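Local coordinates for protein amidase, hydantoinase/carbamoylase family (Paraburkholderia phymatum, PDB 6C0D) that probably hydrolyses N-carbamoyl-L-amino acids as a zinc-binding, homodimeric amidase of the peptidase M20 family, at residues L84-H89 with R411-I416; L109-A114 with L404-A409; Q189-E194 with A340-H345; H367-I372 with A378-V383. All coordinates share one frame; numbering follows the deposited sequence.

Contact 1: residues L84-H89 with R411-I416. With ZN (zinc ion), chain B; SO4 (sulfate ion), chain D.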
loop_
_atom_site.group_PDB
_atom_site.type_symbol
_atom_site.label_atom_id
_atom_site.label_comp_id
_atom_site.label_asym_id
_atom_site.label_seq_id
_atom_site.Cartn_x
_atom_site.Cartn_y
_atom_site.Cartn_z
ATOM N N LEU A 84 -27.675 19.604 35.872
ATOM C CA LEU A 84 -27.287 19.422 34.485
ATOM C C LEU A 84 -25.763 19.451 34.410
ATOM O O LEU A 84 -25.142 20.386 34.913
ATOM C CB LEU A 84 -27.888 20.544 33.631
ATOM C CG LEU A 84 -27.326 20.708 32.203
ATOM C CD1 LEU A 84 -27.708 19.496 31.382
ATOM C CD2 LEU A 84 -27.931 21.977 31.599
ATOM N N VAL A 85 -25.164 18.447 33.774
ATOM C CA VAL A 85 -23.714 18.386 33.576
ATOM C C VAL A 85 -23.412 18.852 32.155
ATOM O O VAL A 85 -24.025 18.361 31.200
ATOM C CB VAL A 85 -23.181 16.956 33.799
ATOM C CG1 VAL A 85 -21.646 16.904 33.644
ATOM C CG2 VAL A 85 -23.617 16.391 35.162
ATOM N N ILE A 86 -22.499 19.811 32.003
ATOM C CA ILE A 86 -22.104 20.292 30.678
ATOM C C ILE A 86 -20.602 20.116 30.557
ATOM O O ILE A 86 -19.855 20.541 31.444
ATOM C CB ILE A 86 -22.477 21.772 30.453
ATOM C CG1 ILE A 86 -23.928 22.029 30.870
ATOM C CG2 ILE A 86 -22.205 22.156 28.977
ATOM C CD1 ILE A 86 -24.320 23.504 30.816
ATOM N N GLY A 87 -20.151 19.519 29.464
ATOM C CA GLY A 87 -18.712 19.400 29.346
ATOM C C GLY A 87 -18.276 18.806 28.030
ATOM O O GLY A 87 -19.054 18.689 27.088
ATOM N N SER A 88 -16.995 18.458 27.986
ATOM C CA SER A 88 -16.380 17.795 26.846
ATOM C C SER A 88 -15.014 17.325 27.317
ATOM O O SER A 88 -14.892 16.903 28.471
ATOM C CB SER A 88 -16.282 18.731 25.635
ATOM O OG SER A 88 -15.922 18.006 24.475
ATOM N N HIS A 89 -13.987 17.396 26.460
ATOM C CA HIS A 89 -12.630 17.014 26.843
ATOM C C HIS A 89 -11.679 18.157 26.513
ATOM O O HIS A 89 -11.949 18.968 25.634
ATOM C CB HIS A 89 -12.183 15.740 26.108
ATOM C CG HIS A 89 -12.196 15.883 24.616
ATOM N ND1 HIS A 89 -11.055 16.116 23.876
ATOM C CD2 HIS A 89 -13.222 15.863 23.728
ATOM C CE1 HIS A 89 -11.372 16.207 22.594
ATOM N NE2 HIS A 89 -12.681 16.058 22.478
ATOM N N ARG A 411 -29.224 29.071 26.408
ATOM C CA ARG A 411 -30.683 29.130 26.426
ATOM C C ARG A 411 -31.280 27.740 26.621
ATOM O O ARG A 411 -32.163 27.551 27.468
ATOM C CB ARG A 411 -31.213 29.770 25.141
ATOM C CG ARG A 411 -32.737 29.887 25.095
ATOM C CD ARG A 411 -33.223 30.503 23.776
ATOM N NE ARG A 411 -34.682 30.455 23.640
ATOM C CZ ARG A 411 -35.476 31.497 23.863
ATOM N NH1 ARG A 411 -34.945 32.661 24.205
ATOM N NH2 ARG A 411 -36.788 31.388 23.714
ATOM N N ALA A 412 -30.803 26.756 25.865
ATOM C CA ALA A 412 -31.276 25.388 26.050
ATOM C C ALA A 412 -30.986 24.882 27.460
ATOM O O ALA A 412 -31.814 24.187 28.057
ATOM C CB ALA A 412 -30.610 24.470 25.024
ATOM N N ALA A 413 -29.797 25.178 27.983
ATOM C CA ALA A 413 -29.451 24.718 29.328
ATOM C C ALA A 413 -30.411 25.291 30.353
ATOM O O ALA A 413 -30.813 24.593 31.292
ATOM C CB ALA A 413 -28.024 25.118 29.695
ATOM N N ALA A 414 -30.771 26.565 30.201
ATOM C CA ALA A 414 -31.745 27.171 31.111
ATOM C C ALA A 414 -33.067 26.415 31.079
ATOM O O ALA A 414 -33.691 26.190 32.127
ATOM C CB ALA A 414 -31.973 28.643 30.743
ATOM N N ARG A 415 -33.524 26.045 29.872
ATOM C CA ARG A 415 -34.805 25.357 29.737
ATOM C C ARG A 415 -34.710 23.927 30.238
ATOM O O ARG A 415 -35.646 23.421 30.868
ATOM C CB ARG A 415 -35.260 25.366 28.275
ATOM C CG ARG A 415 -35.548 26.748 27.708
ATOM C CD ARG A 415 -36.740 27.390 28.397
ATOM N NE ARG A 415 -37.912 26.517 28.413
ATOM C CZ ARG A 415 -38.679 26.253 27.359
ATOM N NH1 ARG A 415 -38.394 26.778 26.171
ATOM N NH2 ARG A 415 -39.727 25.448 27.485
ATOM N N ILE A 416 -33.605 23.251 29.920
ATOM C CA ILE A 416 -33.398 21.875 30.373
ATOM C C ILE A 416 -33.362 21.822 31.887
ATOM O O ILE A 416 -34.053 21.014 32.523
ATOM C CB ILE A 416 -32.093 21.311 29.779
ATOM C CG1 ILE A 416 -32.250 21.055 28.278
ATOM C CG2 ILE A 416 -31.683 20.011 30.532
ATOM C CD1 ILE A 416 -30.891 20.906 27.543
HETATM ZN ZN ZN B . -13.656 15.985 20.664
HETATM S S SO4 D . -39.235 28.896 22.755
HETATM O O1 SO4 D . -39.791 28.376 21.509
HETATM O O2 SO4 D . -38.292 29.975 22.466
HETATM O O3 SO4 D . -40.323 29.399 23.591
HETATM O O4 SO4 D . -38.541 27.820 23.459
HETATM O O HOH W 1 -12.885 14.523 19.353
HETATM O O HOH W 2 -15.236 14.535 21.364
#
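Leu84 and Ile86 on the strand 83-88 reach Ala413 and Ile416 on the helix 399-419, a helix-on-sheet layer of the catalytic domain of the M20 peptidase fold. The axes of residues 84-88 and 411-416 approach to 10.0 Å and run nearly antiparallel, at 159°. Leu84 does most of the touching. Its CG lies anti to the backbone N (chi1 166°), which carries the two methyls toward the helix, where they part: CD2 settles on Ala413, 3.7 Å from its CB, while CD1 meets the CG2 branch of Ile416 at 4.1 Å. The Leu84 and Ile416 side chains cross at about a right angle. Ile86, two residues on and directed to the same side, extends its CG1 arm with chi2 174° until CD1 stands 4.2 Å from Ala413 CB. The Ala413 methyl is thus shared by two branched side chains, and all four residues are buried. In the modelled conformer the Arg411 guanidinium edge lies by a sulfate, probably from the crystallisation liquor, but the approach is too short to be relied on. At the C-terminal end of the segment 84-89, His89 joins Asp100 and His196 in holding a zinc ion, with two waters also bound; the His89 NE2 to zinc distance is 2.1 Å.

Contact 2: residues L109-A114 with L404-A409; sequences LEIARA and LGCEVA
Ile111 and Ala409 make the closest apolar contact between these two helix segments, and all four residues that touch are buried: the CD1 end of Ile111 comes to 3.6 Å from the CB of Ala409. The isoleucine holds CG1 anti to its carbonyl carbon (chi1 -67°) and extends it further at chi2, so that the terminal methyl, not the CG2 branch, meets the alanine. Farther back on the same arm, CG1 of Ile111 faces the sulfur of Cys406, SG, at 4.2 Å. That sulfur touches a second residue too, lying 4.1 Å from CG of Glu110, and therefore rests against the aliphatic parts of two consecutive side chains. The pairing Ile111 with Cys406 also marks the nearest approach of the backbones, their CA atoms being 7.6 Å apart. Helices 102-117 and 399-419 belong to the catalytic domain of the M20 fold, where the segments cross at -52° with axes 10.1 Å apart; at this separation the small side chains of Cys406 and Ala409 meet the segment 109-114. The polar interactions stay within the segment 109-114. Arg113 grips Glu110 side-on, NE and NH2 both donating to the single oxygen OE1; the NH2 to OE1 bond is 2.8 Å and meets the oxygen nearly along its C-O axis, whereas NE comes from above the carboxylate plane. Leu109 CG lies over one face of the guanidinium, displaced toward its rim. Second partners satisfy the buried charges: Glu110 OE2 pairs with Arg20 NH2 and accepts from Asp17 N, while Arg113 NH1 forms a salt bridge to Asp24 OD2.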
loop_
_atom_site.group_PDB
_atom_site.type_symbol
_atom_site.label_atom_id
_atom_site.label_comp_id
_atom_site.label_asym_id
_atom_site.label_seq_id
_atom_site.Cartn_x
_atom_site.Cartn_y
_atom_site.Cartn_z
ATOM N N LEU A 109 -18.394 26.054 31.307
ATOM C CA LEU A 109 -18.008 27.044 32.305
ATOM C C LEU A 109 -18.809 28.330 32.146
ATOM O O LEU A 109 -19.332 28.882 33.126
ATOM C CB LEU A 109 -16.502 27.321 32.183
ATOM C CG LEU A 109 -15.826 28.289 33.146
ATOM C CD1 LEU A 109 -15.958 27.775 34.576
ATOM C CD2 LEU A 109 -14.334 28.447 32.746
ATOM N N GLU A 110 -18.905 28.839 30.915
ATOM C CA GLU A 110 -19.609 30.103 30.728
ATOM C C GLU A 110 -21.090 29.947 31.024
ATOM O O GLU A 110 -21.724 30.856 31.572
ATOM C CB GLU A 110 -19.418 30.622 29.301
ATOM C CG GLU A 110 -20.221 31.900 29.013
ATOM C CD GLU A 110 -19.848 33.068 29.916
ATOM O OE1 GLU A 110 -18.715 33.087 30.459
ATOM O OE2 GLU A 110 -20.693 33.979 30.093
ATOM N N ILE A 111 -21.663 28.808 30.643
ATOM C CA ILE A 111 -23.082 28.580 30.906
ATOM C C ILE A 111 -23.337 28.507 32.399
ATOM O O ILE A 111 -24.308 29.086 32.896
ATOM C CB ILE A 111 -23.564 27.315 30.174
ATOM C CG1 ILE A 111 -23.515 27.569 28.655
ATOM C CG2 ILE A 111 -24.999 26.944 30.616
ATOM C CD1 ILE A 111 -23.625 26.291 27.826
ATOM N N ALA A 112 -22.449 27.840 33.147
ATOM C CA ALA A 112 -22.589 27.838 34.610
ATOM C C ALA A 112 -22.532 29.253 35.165
ATOM O O ALA A 112 -23.353 29.638 36.012
ATOM C CB ALA A 112 -21.501 26.972 35.235
ATOM N N ARG A 113 -21.588 30.066 34.663
ATOM C CA ARG A 113 -21.488 31.446 35.116
ATOM C C ARG A 113 -22.754 32.219 34.771
ATOM O O ARG A 113 -23.347 32.881 35.630
ATOM C CB ARG A 113 -20.244 32.111 34.501
ATOM C CG ARG A 113 -18.921 31.622 35.137
ATOM C CD ARG A 113 -17.703 32.420 34.622
ATOM N NE ARG A 113 -17.518 32.269 33.174
ATOM C CZ ARG A 113 -16.375 31.930 32.578
ATOM N NH1 ARG A 113 -15.275 31.716 33.296
ATOM N NH2 ARG A 113 -16.329 31.834 31.250
ATOM N N ALA A 114 -23.197 32.133 33.515
ATOM C CA ALA A 114 -24.331 32.942 33.081
ATOM C C ALA A 114 -25.625 32.531 33.784
ATOM O O ALA A 114 -26.432 33.393 34.153
ATOM C CB ALA A 114 -24.485 32.847 31.560
ATOM N N LEU A 404 -22.452 32.448 19.032
ATOM C CA LEU A 404 -23.831 31.987 18.812
ATOM C C LEU A 404 -24.056 30.579 19.366
ATOM O O LEU A 404 -25.086 30.303 20.001
ATOM C CB LEU A 404 -24.173 32.028 17.318
ATOM C CG LEU A 404 -25.552 31.468 16.952
ATOM C CD1 LEU A 404 -26.673 32.279 17.635
ATOM C CD2 LEU A 404 -25.773 31.416 15.429
ATOM N N GLY A 405 -23.101 29.673 19.143
ATOM C CA GLY A 405 -23.227 28.331 19.702
ATOM C C GLY A 405 -23.420 28.357 21.208
ATOM O O GLY A 405 -24.230 27.602 21.761
ATOM N N CYS A 406 -22.692 29.236 21.888
ATOM C CA CYS A 406 -22.803 29.300 23.342
ATOM C C CYS A 406 -24.125 29.930 23.753
ATOM O O CYS A 406 -24.724 29.521 24.751
ATOM C CB CYS A 406 -21.634 30.082 23.928
ATOM S SG CYS A 406 -21.447 29.806 25.737
ATOM N N GLU A 407 -24.584 30.948 23.014
ATOM C CA GLU A 407 -25.905 31.519 23.289
ATOM C C GLU A 407 -27.010 30.470 23.173
ATOM O O GLU A 407 -27.922 30.407 24.014
ATOM C CB GLU A 407 -26.169 32.696 22.332
ATOM C CG GLU A 407 -25.302 33.907 22.671
ATOM C CD GLU A 407 -25.425 35.026 21.641
ATOM O OE1 GLU A 407 -25.731 34.723 20.486
ATOM O OE2 GLU A 407 -25.202 36.198 21.981
ATOM N N VAL A 408 -26.972 29.663 22.111
ATOM C CA VAL A 408 -27.973 28.601 21.936
ATOM C C VAL A 408 -27.859 27.592 23.070
ATOM O O VAL A 408 -28.860 27.204 23.687
ATOM C CB VAL A 408 -27.815 27.922 20.561
ATOM C CG1 VAL A 408 -28.728 26.643 20.462
ATOM C CG2 VAL A 408 -28.138 28.926 19.428
ATOM N N ALA A 409 -26.630 27.172 23.382
ATOM C CA ALA A 409 -26.447 26.182 24.445
ATOM C C ALA A 409 -26.909 26.713 25.801
ATOM O O ALA A 409 -27.525 25.977 26.589
ATOM C CB ALA A 409 -24.980 25.745 24.519
#

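Contact 3: residues Q189-E194 with A340-H345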
loop_
_atom_site.group_PDB
_atom_site.type_symbol
_atom_site.label_atom_id
_atom_site.label_comp_id
_atom_site.label_asym_id
_atom_site.label_seq_id
_atom_site.Cartn_x
_atom_site.Cartn_y
_atom_site.Cartn_z
ATOM N N GLN A 189 -27.580 13.920 39.148
ATOM C CA GLN A 189 -27.198 14.372 37.805
ATOM C C GLN A 189 -28.151 13.761 36.785
ATOM O O GLN A 189 -28.098 12.556 36.515
ATOM C CB GLN A 189 -25.741 13.995 37.539
ATOM C CG GLN A 189 -24.804 14.814 38.443
ATOM C CD GLN A 189 -23.446 14.184 38.666
ATOM O OE1 GLN A 189 -23.340 12.975 38.833
ATOM N NE2 GLN A 189 -22.394 15.011 38.675
ATOM N N ARG A 190 -29.033 14.586 36.223
ATOM C CA ARG A 190 -30.136 14.038 35.448
ATOM C C ARG A 190 -30.037 14.299 33.953
ATOM O O ARG A 190 -30.870 13.772 33.204
ATOM C CB ARG A 190 -31.475 14.583 35.957
ATOM C CG ARG A 190 -31.828 14.146 37.382
ATOM C CD ARG A 190 -31.801 12.633 37.546
ATOM N NE ARG A 190 -32.591 11.927 36.539
ATOM C CZ ARG A 190 -32.137 10.908 35.816
ATOM N NH1 ARG A 190 -30.900 10.468 35.994
ATOM N NH2 ARG A 190 -32.921 10.320 34.923
ATOM N N ALA A 191 -29.039 15.050 33.502
ATOM C CA ALA A 191 -28.904 15.331 32.074
ATOM C C ALA A 191 -27.474 15.751 31.793
ATOM O O ALA A 191 -26.802 16.298 32.667
ATOM C CB ALA A 191 -29.864 16.435 31.624
ATOM N N TYR A 192 -27.021 15.486 30.562
ATOM C CA TYR A 192 -25.672 15.839 30.122
ATOM C C TYR A 192 -25.759 16.537 28.767
ATOM O O TYR A 192 -26.450 16.049 27.868
ATOM C CB TYR A 192 -24.789 14.579 30.019
ATOM C CG TYR A 192 -23.416 14.818 29.414
ATOM C CD1 TYR A 192 -23.090 14.325 28.154
ATOM C CD2 TYR A 192 -22.450 15.532 30.110
ATOM C CE1 TYR A 192 -21.818 14.545 27.600
ATOM C CE2 TYR A 192 -21.197 15.778 29.567
ATOM C CZ TYR A 192 -20.887 15.266 28.312
ATOM O OH TYR A 192 -19.633 15.478 27.797
ATOM N N LEU A 193 -25.072 17.677 28.620
ATOM C CA LEU A 193 -25.009 18.396 27.345
ATOM C C LEU A 193 -23.547 18.530 26.926
ATOM O O LEU A 193 -22.733 19.046 27.699
ATOM C CB LEU A 193 -25.649 19.785 27.496
ATOM C CG LEU A 193 -25.333 20.860 26.432
ATOM C CD1 LEU A 193 -25.756 20.431 25.028
ATOM C CD2 LEU A 193 -25.975 22.196 26.830
ATOM N N GLU A 194 -23.209 18.070 25.716
ATOM C CA GLU A 194 -21.850 18.239 25.187
ATOM C C GLU A 194 -21.861 19.076 23.914
ATOM O O GLU A 194 -22.152 18.552 22.824
ATOM C CB GLU A 194 -21.180 16.882 24.912
ATOM C CG GLU A 194 -19.731 17.090 24.403
ATOM C CD GLU A 194 -18.857 15.851 24.513
ATOM O OE1 GLU A 194 -19.321 14.817 25.045
ATOM O OE2 GLU A 194 -17.689 15.932 24.068
ATOM N N ALA A 340 -34.382 12.280 23.322
ATOM C CA ALA A 340 -35.304 13.006 22.436
ATOM C C ALA A 340 -35.804 14.315 23.054
ATOM O O ALA A 340 -35.930 15.336 22.357
ATOM C CB ALA A 340 -36.488 12.114 22.075
ATOM N N ALA A 341 -36.129 14.317 24.348
ATOM C CA ALA A 341 -36.597 15.570 24.948
ATOM C C ALA A 341 -35.471 16.608 25.032
ATOM O O ALA A 341 -35.707 17.801 24.793
ATOM C CB ALA A 341 -37.228 15.292 26.337
ATOM N N LEU A 342 -34.240 16.186 25.348
ATOM C CA LEU A 342 -33.121 17.134 25.348
ATOM C C LEU A 342 -32.891 17.708 23.955
ATOM O O LEU A 342 -32.665 18.913 23.800
ATOM C CB LEU A 342 -31.840 16.463 25.857
ATOM C CG LEU A 342 -31.841 16.011 27.348
ATOM C CD1 LEU A 342 -30.476 15.472 27.703
ATOM C CD2 LEU A 342 -32.221 17.142 28.320
ATOM N N GLN A 343 -32.919 16.848 22.930
ATOM C CA GLN A 343 -32.798 17.348 21.556
ATOM C C GLN A 343 -33.830 18.414 21.281
ATOM O O GLN A 343 -33.551 19.418 20.612
ATOM C CB GLN A 343 -33.012 16.229 20.551
ATOM C CG GLN A 343 -31.855 15.330 20.290
ATOM C CD GLN A 343 -32.241 14.365 19.191
ATOM O OE1 GLN A 343 -32.555 14.789 18.068
ATOM N NE2 GLN A 343 -32.284 13.077 19.520
ATOM N N GLN A 344 -35.046 18.208 21.778
ATOM C CA GLN A 344 -36.089 19.167 21.462
ATOM C C GLN A 344 -35.858 20.494 22.189
ATOM O O GLN A 344 -36.119 21.559 21.620
ATOM C CB GLN A 344 -37.458 18.563 21.768
ATOM C CG GLN A 344 -38.629 19.421 21.354
ATOM C CD GLN A 344 -38.885 19.376 19.849
ATOM O OE1 GLN A 344 -38.027 18.961 19.061
ATOM N NE2 GLN A 344 -40.071 19.804 19.450
ATOM N N HIS A 345 -35.335 20.467 23.426
ATOM C CA HIS A 345 -34.898 21.725 24.043
ATOM C C HIS A 345 -33.814 22.410 23.218
ATOM O O HIS A 345 -33.835 23.638 23.055
ATOM C CB HIS A 345 -34.381 21.494 25.467
ATOM C CG HIS A 345 -35.468 21.192 26.451
ATOM N ND1 HIS A 345 -36.378 22.141 26.876
ATOM C CD2 HIS A 345 -35.766 20.051 27.117
ATOM C CE1 HIS A 345 -37.200 21.590 27.757
ATOM N NE2 HIS A 345 -36.853 20.323 27.918
#
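Tyr192, whose CB points away from helix 340-353, touches Leu342 through its carbonyl oxygen, not its ring. One face of the Tyr192 ring carries the backbone N of Glu194, 4.2 Å above the plane and displaced toward the rim; at its edge, in plane, lies Glu194 OE1. Tyr192 OH donates to that oxygen over 2.8 Å, arriving 64° out of the carboxylate plane, and the hydroxyl is also bonded to Trp131 NE1. Across the contact, the Ala191 methyl points to the helix and is met by both methyl branches of Leu342, CD1 and CD2 each 4.1 Å from Ala191 CB. Leu342 achieves this with CG anti to its carbonyl carbon (chi1 -66°), its fork facing the strand. CD1 also sits 4.1 Å from the carbonyl oxygen Tyr192 O, so the leucine touches backbone as well as side chain. The burial is small, 92 Å² in all, and the Ala191 and Leu342 CA atoms stay 8.1 Å apart. Cys379 of the adjoining strand and Ile416 of helix 399-419 also touch Leu342. Helix 340-353, laid against strand 189-198 through a leucine, is part of the layered catalytic domain of M20 enzymes, and the same strand carries the zinc ligand His196 farther along.

Contact 4: residues H367-I372 with A378-V383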
loop_
_atom_site.group_PDB
_atom_site.type_symbol
_atom_site.label_atom_id
_atom_site.label_comp_id
_atom_site.label_asym_id
_atom_site.label_seq_id
_atom_site.Cartn_x
_atom_site.Cartn_y
_atom_site.Cartn_z
ATOM N N HIS A 367 -17.669 10.466 20.708
ATOM C CA HIS A 367 -17.544 11.504 21.731
ATOM C C HIS A 367 -17.825 10.884 23.091
ATOM O O HIS A 367 -18.443 9.827 23.183
ATOM C CB HIS A 367 -18.534 12.662 21.532
ATOM C CG HIS A 367 -18.433 13.316 20.191
ATOM N ND1 HIS A 367 -17.395 14.157 19.860
ATOM C CD2 HIS A 367 -19.228 13.241 19.095
ATOM C CE1 HIS A 367 -17.549 14.572 18.613
ATOM N NE2 HIS A 367 -18.658 14.039 18.129
ATOM N N ASP A 368 -17.377 11.568 24.148
ATOM C CA ASP A 368 -17.733 11.150 25.506
ATOM C C ASP A 368 -19.241 10.982 25.675
ATOM O O ASP A 368 -19.686 10.136 26.458
ATOM C CB ASP A 368 -17.218 12.166 26.526
ATOM C CG ASP A 368 -15.709 12.123 26.665
ATOM O OD1 ASP A 368 -15.181 11.045 26.983
ATOM O OD2 ASP A 368 -15.062 13.167 26.433
ATOM N N ALA A 369 -20.039 11.771 24.954
ATOM C CA ALA A 369 -21.492 11.677 25.087
ATOM C C ALA A 369 -22.009 10.281 24.759
ATOM O O ALA A 369 -23.061 9.876 25.266
ATOM C CB ALA A 369 -22.176 12.703 24.179
ATOM N N GLN A 370 -21.311 9.536 23.897
ATOM C CA GLN A 370 -21.802 8.198 23.586
ATOM C C GLN A 370 -21.684 7.271 24.792
ATOM O O GLN A 370 -22.463 6.315 24.917
ATOM C CB GLN A 370 -21.052 7.614 22.384
ATOM C CG GLN A 370 -19.728 7.006 22.710
ATOM C CD GLN A 370 -18.936 6.706 21.459
ATOM O OE1 GLN A 370 -19.096 7.388 20.454
ATOM N NE2 GLN A 370 -18.082 5.686 21.515
ATOM N N VAL A 371 -20.706 7.519 25.665
ATOM C CA VAL A 371 -20.566 6.741 26.896
ATOM C C VAL A 371 -21.604 7.186 27.925
ATOM O O VAL A 371 -22.269 6.361 28.567
ATOM C CB VAL A 371 -19.133 6.887 27.443
ATOM C CG1 VAL A 371 -19.007 6.305 28.866
ATOM C CG2 VAL A 371 -18.124 6.226 26.490
ATOM N N ILE A 372 -21.736 8.495 28.109
ATOM C CA ILE A 372 -22.604 9.013 29.167
ATOM C C ILE A 372 -24.072 8.740 28.844
ATOM O O ILE A 372 -24.869 8.433 29.740
ATOM C CB ILE A 372 -22.306 10.507 29.381
ATOM C CG1 ILE A 372 -20.921 10.639 30.030
ATOM C CG2 ILE A 372 -23.397 11.184 30.261
ATOM C CD1 ILE A 372 -20.282 11.977 29.813
ATOM N N ALA A 378 -28.574 12.321 27.512
ATOM C CA ALA A 378 -27.470 13.111 26.971
ATOM C C ALA A 378 -27.875 13.762 25.651
ATOM O O ALA A 378 -28.759 13.274 24.942
ATOM C CB ALA A 378 -26.231 12.233 26.739
ATOM N N CYS A 379 -27.202 14.868 25.315
ATOM C CA CYS A 379 -27.430 15.507 24.023
ATOM C C CYS A 379 -26.158 16.224 23.590
ATOM O O CYS A 379 -25.246 16.461 24.391
ATOM C CB CYS A 379 -28.621 16.478 24.085
ATOM S SG CYS A 379 -28.327 17.874 25.188
ATOM N N MET A 380 -26.070 16.503 22.289
ATOM C CA MET A 380 -24.944 17.259 21.747
ATOM C C MET A 380 -25.431 18.394 20.859
ATOM O O MET A 380 -26.457 18.285 20.185
ATOM C CB MET A 380 -23.997 16.365 20.916
ATOM C CG MET A 380 -23.314 15.295 21.753
ATOM S SD MET A 380 -21.954 14.520 20.812
ATOM C CE MET A 380 -20.680 15.792 20.914
ATOM N N LEU A 381 -24.639 19.468 20.829
ATOM C CA LEU A 381 -24.904 20.617 19.974
ATOM C C LEU A 381 -23.645 20.891 19.173
ATOM O O LEU A 381 -22.567 21.008 19.764
ATOM C CB LEU A 381 -25.266 21.852 20.817
ATOM C CG LEU A 381 -25.737 23.065 20.009
ATOM C CD1 LEU A 381 -27.178 22.794 19.564
ATOM C CD2 LEU A 381 -25.656 24.338 20.844
ATOM N N PHE A 382 -23.775 21.011 17.842
ATOM C CA PHE A 382 -22.628 21.238 16.961
ATOM C C PHE A 382 -22.580 22.687 16.461
ATOM O O PHE A 382 -23.623 23.301 16.212
ATOM C CB PHE A 382 -22.684 20.323 15.732
ATOM C CG PHE A 382 -22.186 18.912 15.970
ATOM C CD1 PHE A 382 -21.625 18.544 17.187
ATOM C CD2 PHE A 382 -22.305 17.955 14.974
ATOM C CE1 PHE A 382 -21.166 17.246 17.388
ATOM C CE2 PHE A 382 -21.827 16.652 15.161
ATOM C CZ PHE A 382 -21.255 16.310 16.370
ATOM N N VAL A 383 -21.359 23.209 16.330
ATOM C CA VAL A 383 -21.100 24.437 15.581
ATOM C C VAL A 383 -20.145 24.089 14.453
ATOM O O VAL A 383 -19.351 23.143 14.563
ATOM C CB VAL A 383 -20.518 25.562 16.454
ATOM C CG1 VAL A 383 -21.529 25.987 17.512
ATOM C CG2 VAL A 383 -19.187 25.152 17.069
#
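The backbones come nearest at Ala369 and Ala378, whose CA atoms are 6.4 Å apart, as the short helix 368-372 lies over the strand 378-384 that follows it after a brief loop. Met380 is the main bridge. Its CG is anti to the carbonyl carbon, and the bend at chi3 (76°) turns the terminal methyl over one face of the His367 imidazole. CE stands 3.5 Å from the ring centroid and only 19° off the ring normal, a CH-pi contact; the sulfur SD, at 4.1 Å from the centroid, approaches the same ring obliquely. Nearer the backbone, Met380 CG packs 3.7 Å from Ala369 CB. This helix and strand belong to the catalytic domain of the M20 fold, close to its metal centre: nearest atoms of the His367 side chain lie about 4 Å from the zinc and from the His196 side chain, whose ring it meets. Phe382 adds a second aromatic neighbour. It presents its ring edge to His367 NE2, with CZ at 3.9 Å from that nitrogen, and the two planes are turned by 68° in an oblique pairing. NE2 also has a weak hydrogen bond to Ser363 OG. Near the start of the helix, His367 O accepts from Gln370 N at 3.0 Å, while the main-chain N of His367 makes a weak bond to Gln370 OE1. Asp368 O accepts from the N of both Val371 and Ile372.

How the contacts relate
Contacts 1 and 2 share the helix 399-419 and lie about 8 Å apart between centres; Ile111 CG2 joins them, 3.5 Å from Ile86 CD1 and 3.7 Å from Ala413 CB. The neighbouring strands 83-88, 189-198 and 378-384 link contacts 1, 3 and 4: Val85 O to Leu193 N and Tyr192 O to Cys379 N are both 2.9 Å, probable hydrogen bonds. Ser88 OG and Glu194 OE2, 2.8 Å apart, are hydrogen-bonded, tying contacts 1 and 3 through side chains. Leu381 CD2 approaches Gly405 O at 3.7 Å, connecting contacts 4 and 2. Toward the zinc, contact 1 supplies His89 and contact 4 His367; the nearest side-chain atom of Tyr192 is about 9 Å from it.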